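Local coordinates for VWFA domain-containing protein (Bacteroides thetaiotaomicron, PDB 3IBS) that is of unknown function but carries a von Willebrand factor type A domain that binds magnesium, within a longer, probably membrane-bound protein, at residues A[163-166]-A[170-173]; A[31-36]-A[145-150]; A[130-135]-A[140-145]. All blocks are in the same frame, centred on the assembly; numbering follows the deposited sequence.

How the contacts relate
Following the chain from the N terminus, the start of helix 33-46 comes first, and contact 2 closes the longest loop when strand 140-147 runs out beside it, more than a hundred residues later. Contact 3 is nested inside that loop: strand 140-147 turns back along helix 128-136, and L145 lies in both ranges without making either contact; the two centres are about 20 Å apart. Contact 1 opens only after contact 2 has closed, in the excursion between strands 153-154 and 173-174. Contacts 3 and 2 thus tie helices to the central sheet, towards the two ends of one strand, while contact 1 pins a surface loop at the subunit interface.

Contact 1. Residues A[163-166]-A[170-173]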
loop_
_atom_site.group_PDB
_atom_site.type_symbol
_atom_site.label_atom_id
_atom_site.label_comp_id
_atom_site.label_asym_id
_atom_site.label_seq_id
_atom_site.Cartn_x
_atom_site.Cartn_y
_atom_site.Cartn_z
ATOM N N TYR A 163 0.296 -7.164 -0.894
ATOM C CA TYR A 163 -0.917 -6.650 -0.279
ATOM C C TYR A 163 -2.059 -7.620 -0.548
ATOM O O TYR A 163 -2.041 -8.343 -1.562
ATOM C CB TYR A 163 -1.226 -5.255 -0.849
ATOM C CG TYR A 163 -0.182 -4.237 -0.449
ATOM C CD1 TYR A 163 -0.333 -3.486 0.711
ATOM C CD2 TYR A 163 0.982 -4.058 -1.198
ATOM C CE1 TYR A 163 0.631 -2.577 1.107
ATOM C CE2 TYR A 163 1.961 -3.138 -0.803
ATOM C CZ TYR A 163 1.769 -2.400 0.351
ATOM O OH TYR A 163 2.716 -1.475 0.769
ATOM N N ARG A 164 -3.046 -7.640 0.342
ATOM C CA ARG A 164 -4.194 -8.537 0.172
ATOM C C ARG A 164 -4.913 -8.207 -1.132
ATOM O O ARG A 164 -5.083 -7.018 -1.490
ATOM C CB ARG A 164 -5.177 -8.460 1.349
ATOM C CG ARG A 164 -4.554 -8.838 2.677
ATOM C CD ARG A 164 -5.610 -9.137 3.746
ATOM N NE ARG A 164 -6.290 -10.405 3.491
ATOM C CZ ARG A 164 -5.830 -11.597 3.870
ATOM N NH1 ARG A 164 -4.682 -11.701 4.533
ATOM N NH2 ARG A 164 -6.518 -12.685 3.583
ATOM N N ARG A 165 -5.319 -9.271 -1.821
ATOM C CA ARG A 165 -5.948 -9.177 -3.124
ATOM C C ARG A 165 -7.281 -9.892 -3.135
ATOM O O ARG A 165 -7.460 -10.896 -2.443
ATOM C CB ARG A 165 -5.041 -9.798 -4.193
ATOM C CG ARG A 165 -3.887 -8.919 -4.564
ATOM C CD ARG A 165 -2.846 -9.660 -5.381
ATOM N NE ARG A 165 -1.649 -8.831 -5.411
ATOM C CZ ARG A 165 -1.471 -7.776 -6.208
ATOM N NH1 ARG A 165 -2.403 -7.407 -7.082
ATOM N NH2 ARG A 165 -0.347 -7.083 -6.124
ATOM N N ASP A 166 -8.207 -9.374 -3.938
ATOM C CA ASP A 166 -9.503 -10.010 -4.116
ATOM C C ASP A 166 -9.369 -11.251 -5.011
ATOM O O ASP A 166 -8.272 -11.591 -5.456
ATOM C CB ASP A 166 -10.555 -8.995 -4.636
ATOM C CG ASP A 166 -10.312 -8.534 -6.087
ATOM O OD1 ASP A 166 -9.482 -9.128 -6.803
ATOM O OD2 ASP A 166 -10.982 -7.567 -6.523
ATOM N N ASN A 170 -7.053 -8.250 -7.693
ATOM C CA ASN A 170 -6.913 -6.809 -7.478
ATOM C C ASN A 170 -6.605 -6.452 -6.028
ATOM O O ASN A 170 -7.169 -7.029 -5.111
ATOM C CB ASN A 170 -8.168 -6.050 -7.931
ATOM C CG ASN A 170 -8.507 -6.291 -9.392
ATOM O OD1 ASN A 170 -7.631 -6.339 -10.250
ATOM N ND2 ASN A 170 -9.787 -6.450 -9.674
ATOM N N VAL A 171 -5.704 -5.490 -5.843
ATOM C CA VAL A 171 -5.400 -4.934 -4.529
ATOM C C VAL A 171 -6.681 -4.433 -3.836
ATOM O O VAL A 171 -7.438 -3.623 -4.387
ATOM C CB VAL A 171 -4.379 -3.761 -4.635
ATOM C CG1 VAL A 171 -4.104 -3.157 -3.259
ATOM C CG2 VAL A 171 -3.068 -4.246 -5.254
ATOM N N ILE A 172 -6.905 -4.940 -2.628
ATOM C CA ILE A 172 -8.020 -4.515 -1.780
ATOM C C ILE A 172 -7.690 -3.166 -1.138
ATOM O O ILE A 172 -6.581 -2.979 -0.629
ATOM C CB ILE A 172 -8.326 -5.593 -0.702
ATOM C CG1 ILE A 172 -8.739 -6.906 -1.402
ATOM C CG2 ILE A 172 -9.427 -5.092 0.291
ATOM C CD1 ILE A 172 -8.917 -8.124 -0.467
ATOM N N VAL A 173 -8.615 -2.210 -1.231
ATOM C CA VAL A 173 -8.490 -0.936 -0.527
ATOM C C VAL A 173 -9.650 -0.891 0.474
ATOM O O VAL A 173 -10.808 -1.119 0.096
ATOM C CB VAL A 173 -8.532 0.294 -1.493
ATOM C CG1 VAL A 173 -8.589 1.623 -0.711
ATOM C CG2 VAL A 173 -7.312 0.297 -2.443
HETATM O O HOH W 1 -4.690 -4.627 0.027
#
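D166 and N170 hold each other twice. The backbone N of D166 donates to N170 O at 2.8 Å, and the backbone N of N170 returns a bond to D166 OD1 at 2.7 Å, meeting that oxygen from above the carboxylate plane. This closes a tight loop in the excursion between strands 153-154 and 173-174 of the von Willebrand factor type A domain, where a single beta bridge pairs R165 with V171. A third bond, nearly straight at 177°, runs from I172 N to R164 O, and a water donates to both R164 O and I172 O. With its CG set between the backbone N and the carbonyl carbon (chi1 69°), D166 turns its carboxylate back over the start of the other segment, beside the N170 side chain. With an alanine here, N170 N would probably lose its side-chain acceptor, and the turn between the segments would be freer to flex. The R165 guanidinium lays one face over V171 CG2, with NH1 at 3.7 Å from that methyl; its nitrogens are taken by D162, by G169 O and by G152 O of the second subunit. Y163 likewise reaches the second subunit, its hydroxyl hydrogen-bonded to that of the other copy's Y163, while its CB merely brushes V171 CG1. On the face away from R165's side chain, I172 extends along the backbone of 164-166: its CG1 packs at 3.6 Å from D166 N, and its CD1 ends 3.6 Å from R165 C.

Contact 2. Residues A[31-36]-A[145-150]; sequences PSRLEK and LGVGMP
R33 leaves the first turn of its helix with CG anti to the carbonyl carbon (chi1 -66°) and then runs straight, chi2 and chi3 both near 180°, so the long chain passes V147 and carries its guanidinium out beyond the end of strand 140-147. R33 CD passes V147 O at 3.9 Å, and that carbonyl oxygen lies over one face of the guanidinium. R33 NE comes within 3.5 Å of G148 CA. A CB on G148 would probably press on that nitrogen, and the positive phi (113°) is one that other residues rarely adopt. The side chains of R33 and V147 lie alongside each other, running opposite ways, with V147 CG1 4.0 Å from R33 CB; V147 is modelled in two conformers, so this methyl contact is less certain. In the von Willebrand factor type A domain, a Rossmann-like fold, this is the C-terminal edge of the parallel strands, where the metal site lies. R33 makes salt bridges there through NH1 to D120, a residue of the magnesium site that does not hold the ion in this chain, and through NH2 to D28, and NH1 also bonds T174 OG1; the bound magnesium is about 6 Å from its side chain. The positive charge of R33 may therefore temper the negative charge gathered round the site. D28 also accepts from the backbone N of M149, a selenomethionine, and so links the arginine to the loop after the strand. Just before R33, S32 is the N-cap, its OG accepting from E35 N at 3.0 Å.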
loop_
_atom_site.group_PDB
_atom_site.type_symbol
_atom_site.label_atom_id
_atom_site.label_comp_id
_atom_site.label_asym_id
_atom_site.label_seq_id
_atom_site.Cartn_x
_atom_site.Cartn_y
_atom_site.Cartn_z
ATOM N N PRO A 31 0.446 1.163 14.873
ATOM C CA PRO A 31 1.133 0.404 13.813
ATOM C C PRO A 31 0.191 -0.263 12.797
ATOM O O PRO A 31 0.610 -0.549 11.674
ATOM C CB PRO A 31 1.906 -0.685 14.584
ATOM C CG PRO A 31 1.809 -0.319 16.030
ATOM C CD PRO A 31 0.579 0.507 16.186
ATOM N N SER A 32 -1.052 -0.526 13.197
ATOM C CA SER A 32 -2.109 -0.989 12.289
ATOM C C SER A 32 -3.417 -0.623 12.980
ATOM O O SER A 32 -3.389 -0.211 14.138
ATOM C CB SER A 32 -2.055 -2.513 12.090
ATOM O OG SER A 32 -2.341 -3.221 13.308
ATOM N N ARG A 33 -4.548 -0.772 12.285
ATOM C CA ARG A 33 -5.842 -0.495 12.876
ATOM C C ARG A 33 -6.033 -1.384 14.102
ATOM O O ARG A 33 -6.465 -0.918 15.148
ATOM C CB ARG A 33 -6.972 -0.726 11.874
ATOM C CG ARG A 33 -6.965 0.256 10.693
ATOM C CD ARG A 33 -8.114 -0.008 9.769
ATOM N NE ARG A 33 -8.017 0.825 8.566
ATOM C CZ ARG A 33 -8.795 0.691 7.501
ATOM N NH1 ARG A 33 -9.756 -0.239 7.490
ATOM N NH2 ARG A 33 -8.611 1.490 6.445
ATOM N N LEU A 34 -5.713 -2.666 13.963
ATOM C CA LEU A 34 -5.915 -3.607 15.055
ATOM C C LEU A 34 -4.966 -3.347 16.229
ATOM O O LEU A 34 -5.384 -3.385 17.393
ATOM C CB LEU A 34 -5.734 -5.052 14.564
ATOM C CG LEU A 34 -5.928 -6.149 15.602
ATOM C CD1 LEU A 34 -7.248 -5.999 16.402
ATOM C CD2 LEU A 34 -5.847 -7.526 14.940
ATOM N N GLU A 35 -3.695 -3.113 15.927
ATOM C CA GLU A 35 -2.696 -2.965 16.996
ATOM C C GLU A 35 -2.896 -1.645 17.767
ATOM O O GLU A 35 -2.725 -1.597 18.989
ATOM C CB GLU A 35 -1.274 -3.155 16.456
ATOM C CG GLU A 35 -0.246 -3.540 17.495
ATOM C CD GLU A 35 -0.561 -4.871 18.210
ATOM O OE1 GLU A 35 -0.102 -5.011 19.354
ATOM O OE2 GLU A 35 -1.267 -5.761 17.652
ATOM N N LYS A 36 -3.283 -0.597 17.048
ATOM C CA LYS A 36 -3.725 0.663 17.648
ATOM C C LYS A 36 -4.958 0.441 18.534
ATOM O O LYS A 36 -5.024 0.956 19.655
ATOM C CB LYS A 36 -4.041 1.694 16.561
ATOM C CG LYS A 36 -4.694 3.022 17.075
ATOM C CD LYS A 36 -3.716 3.829 17.920
ATOM C CE LYS A 36 -4.323 5.147 18.417
ATOM N NZ LYS A 36 -3.230 6.059 18.943
ATOM N N LEU A 145 -15.803 3.469 18.103
ATOM C CA LEU A 145 -14.518 4.066 17.815
ATOM C C LEU A 145 -14.164 3.620 16.423
ATOM O O LEU A 145 -13.987 2.416 16.157
ATOM C CB LEU A 145 -13.473 3.589 18.829
ATOM C CG LEU A 145 -13.422 4.213 20.234
ATOM C CD1 LEU A 145 -14.764 4.551 20.834
ATOM C CD2 LEU A 145 -12.573 3.360 21.221
ATOM N N GLY A 146 -14.110 4.589 15.516
ATOM C CA GLY A 146 -13.932 4.282 14.105
ATOM C C GLY A 146 -12.450 4.374 13.810
ATOM O O GLY A 146 -11.843 5.413 14.032
ATOM N N VAL A 147 -11.873 3.283 13.321
ATOM C CA VAL A 147 -10.448 3.253 13.045
ATOM C C VAL A 147 -10.221 3.248 11.545
ATOM O O VAL A 147 -10.921 2.555 10.807
ATOM C CB VAL A 147 -9.774 1.994 13.656
ATOM C CG1 VAL A 147 -8.341 2.298 14.074
ATOM C CG2 VAL A 147 -10.565 1.496 14.825
ATOM N N GLY A 148 -9.235 4.020 11.100
ATOM C CA GLY A 148 -8.800 3.987 9.716
ATOM C C GLY A 148 -9.109 5.281 8.994
ATOM O O GLY A 148 -9.715 6.178 9.569
HETATM N N MSE A 149 -8.665 5.400 7.746
HETATM C CA MSE A 149 -8.924 6.606 6.974
HETATM C C MSE A 149 -10.114 6.349 6.044
HETATM O O MSE A 149 -10.155 5.327 5.357
HETATM C CB MSE A 149 -7.687 7.022 6.156
HETATM C CG MSE A 149 -6.424 7.428 6.940
HETATM SE SE MSE A 149 -4.911 7.607 5.676
HETATM C CE MSE A 149 -3.413 7.867 6.918
ATOM N N PRO A 150 -11.078 7.273 6.033
ATOM C CA PRO A 150 -12.204 7.245 5.075
ATOM C C PRO A 150 -11.727 7.176 3.607
ATOM O O PRO A 150 -12.407 6.581 2.766
ATOM C CB PRO A 150 -12.914 8.593 5.318
ATOM C CG PRO A 150 -12.509 8.994 6.706
ATOM C CD PRO A 150 -11.132 8.459 6.915
#

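Contact 3. Residues A[130-135]-A[140-145]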
loop_
_atom_site.group_PDB
_atom_site.type_symbol
_atom_site.label_atom_id
_atom_site.label_comp_id
_atom_site.label_asym_id
_atom_site.label_seq_id
_atom_site.Cartn_x
_atom_site.Cartn_y
_atom_site.Cartn_z
ATOM N N GLU A 130 -30.178 -1.793 14.578
ATOM C CA GLU A 130 -31.250 -2.434 15.340
ATOM C C GLU A 130 -30.701 -3.039 16.631
ATOM O O GLU A 130 -31.282 -2.876 17.706
ATOM C CB GLU A 130 -31.899 -3.542 14.504
ATOM C CG GLU A 130 -32.508 -3.068 13.141
ATOM C CD GLU A 130 -31.585 -3.282 11.908
ATOM O OE1 GLU A 130 -30.368 -2.864 11.916
ATOM O OE2 GLU A 130 -32.116 -3.866 10.915
ATOM N N ALA A 131 -29.570 -3.739 16.524
ATOM C CA ALA A 131 -28.916 -4.308 17.690
ATOM C C ALA A 131 -28.557 -3.227 18.721
ATOM O O ALA A 131 -28.745 -3.423 19.933
ATOM C CB ALA A 131 -27.674 -5.088 17.276
ATOM N N ALA A 132 -28.047 -2.094 18.246
ATOM C CA ALA A 132 -27.639 -1.000 19.141
ATOM C C ALA A 132 -28.842 -0.352 19.821
ATOM O O ALA A 132 -28.782 0.013 20.998
ATOM C CB ALA A 132 -26.823 0.061 18.389
ATOM N N LYS A 133 -29.925 -0.204 19.069
ATOM C CA LYS A 133 -31.165 0.319 19.606
ATOM C C LYS A 133 -31.701 -0.624 20.708
ATOM O O LYS A 133 -32.065 -0.154 21.808
ATOM C CB LYS A 133 -32.184 0.524 18.470
ATOM C CG LYS A 133 -33.599 0.981 18.899
ATOM C CD LYS A 133 -34.357 1.525 17.661
ATOM C CE LYS A 133 -34.598 0.416 16.601
ATOM N NZ LYS A 133 -34.213 0.822 15.204
ATOM N N ALA A 134 -31.735 -1.929 20.428
ATOM C CA ALA A 134 -32.175 -2.923 21.440
ATOM C C ALA A 134 -31.295 -2.911 22.699
ATOM O O ALA A 134 -31.806 -3.068 23.799
ATOM C CB ALA A 134 -32.268 -4.337 20.841
ATOM N N ALA A 135 -29.981 -2.691 22.547
ATOM C CA ALA A 135 -29.096 -2.547 23.719
ATOM C C ALA A 135 -29.485 -1.310 24.509
ATOM O O ALA A 135 -29.600 -1.360 25.748
ATOM C CB ALA A 135 -27.602 -2.482 23.315
ATOM N N ILE A 140 -28.193 -0.025 28.082
ATOM C CA ILE A 140 -26.775 -0.177 27.729
ATOM C C ILE A 140 -26.397 0.875 26.676
ATOM O O ILE A 140 -27.088 1.011 25.682
ATOM C CB ILE A 140 -26.486 -1.597 27.182
ATOM C CG1 ILE A 140 -26.753 -2.654 28.265
ATOM C CG2 ILE A 140 -25.027 -1.705 26.688
ATOM C CD1 ILE A 140 -27.142 -4.032 27.704
ATOM N N GLN A 141 -25.325 1.632 26.893
ATOM C CA GLN A 141 -24.942 2.633 25.910
ATOM C C GLN A 141 -23.893 2.097 24.958
ATOM O O GLN A 141 -22.820 1.661 25.391
ATOM C CB GLN A 141 -24.463 3.923 26.578
ATOM C CG GLN A 141 -25.598 4.639 27.332
ATOM C CD GLN A 141 -25.107 5.876 28.073
ATOM O OE1 GLN A 141 -24.909 5.848 29.288
ATOM N NE2 GLN A 141 -24.895 6.959 27.337
ATOM N N VAL A 142 -24.210 2.140 23.663
ATOM C CA VAL A 142 -23.311 1.625 22.648
ATOM C C VAL A 142 -22.524 2.766 22.002
ATOM O O VAL A 142 -23.104 3.662 21.359
ATOM C CB VAL A 142 -24.047 0.768 21.585
ATOM C CG1 VAL A 142 -23.043 0.100 20.620
ATOM C CG2 VAL A 142 -24.906 -0.308 22.257
ATOM N N SER A 143 -21.205 2.723 22.175
ATOM C CA SER A 143 -20.288 3.675 21.536
ATOM C C SER A 143 -19.481 3.006 20.437
ATOM O O SER A 143 -19.314 1.786 20.449
ATOM C CB SER A 143 -19.327 4.329 22.552
ATOM O OG SER A 143 -20.035 5.205 23.414
ATOM N N VAL A 144 -18.986 3.815 19.489
ATOM C CA VAL A 144 -18.198 3.295 18.358
ATOM C C VAL A 144 -16.945 4.148 18.150
ATOM O O VAL A 144 -17.025 5.384 18.056
ATOM C CB VAL A 144 -19.010 3.253 17.031
ATOM C CG1 VAL A 144 -18.194 2.625 15.900
ATOM C CG2 VAL A 144 -20.326 2.489 17.212
ATOM N N LEU A 145 -15.803 3.469 18.103
ATOM C CA LEU A 145 -14.518 4.066 17.815
ATOM C C LEU A 145 -14.164 3.620 16.423
ATOM O O LEU A 145 -13.987 2.416 16.157
ATOM C CB LEU A 145 -13.473 3.589 18.829
ATOM C CG LEU A 145 -13.422 4.213 20.234
ATOM C CD1 LEU A 145 -14.764 4.551 20.834
ATOM C CD2 LEU A 145 -12.573 3.360 21.221
#
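I140 N donates to A135 O at 3.0 Å, with an N-H...O angle of 155°; the donor stands above the carbonyl plane. This one hydrogen bond ties the last turn of helix 128-136 to the beginning of strand 140-147 across the short connection between them. The same oxygen is packed by the I140 side chain, whose CB lies 3.4 Å from A135 O.

The apolar contacts come from two alanines one helical turn apart. A135 CB points at the strand and meets V142 CG2 at 3.6 Å, with I140 CB farther off at 4.1 Å. V142 holds CG2 against the helix because that methyl is anti to its carbonyl carbon, while CG1 stands anti to the backbone N (chi1 -173°). A132 adds a looser contact, its CB 4.3 Å from V142 CB. Side chains this small are consistent with the close approach of the helix, whose axis comes within 7.7 Å of that of the strand at an angle of 145°.

Neighbouring helices finish the packing: I98 of helix 94-102 touches both A131 and V142, and I184 of helix 178-187 rests on A132. Strand 113-119, helix 128-136 and strand 140-147 form a beta-alpha-beta crossover, the repeating connection of the Rossmann-like von Willebrand factor type A fold.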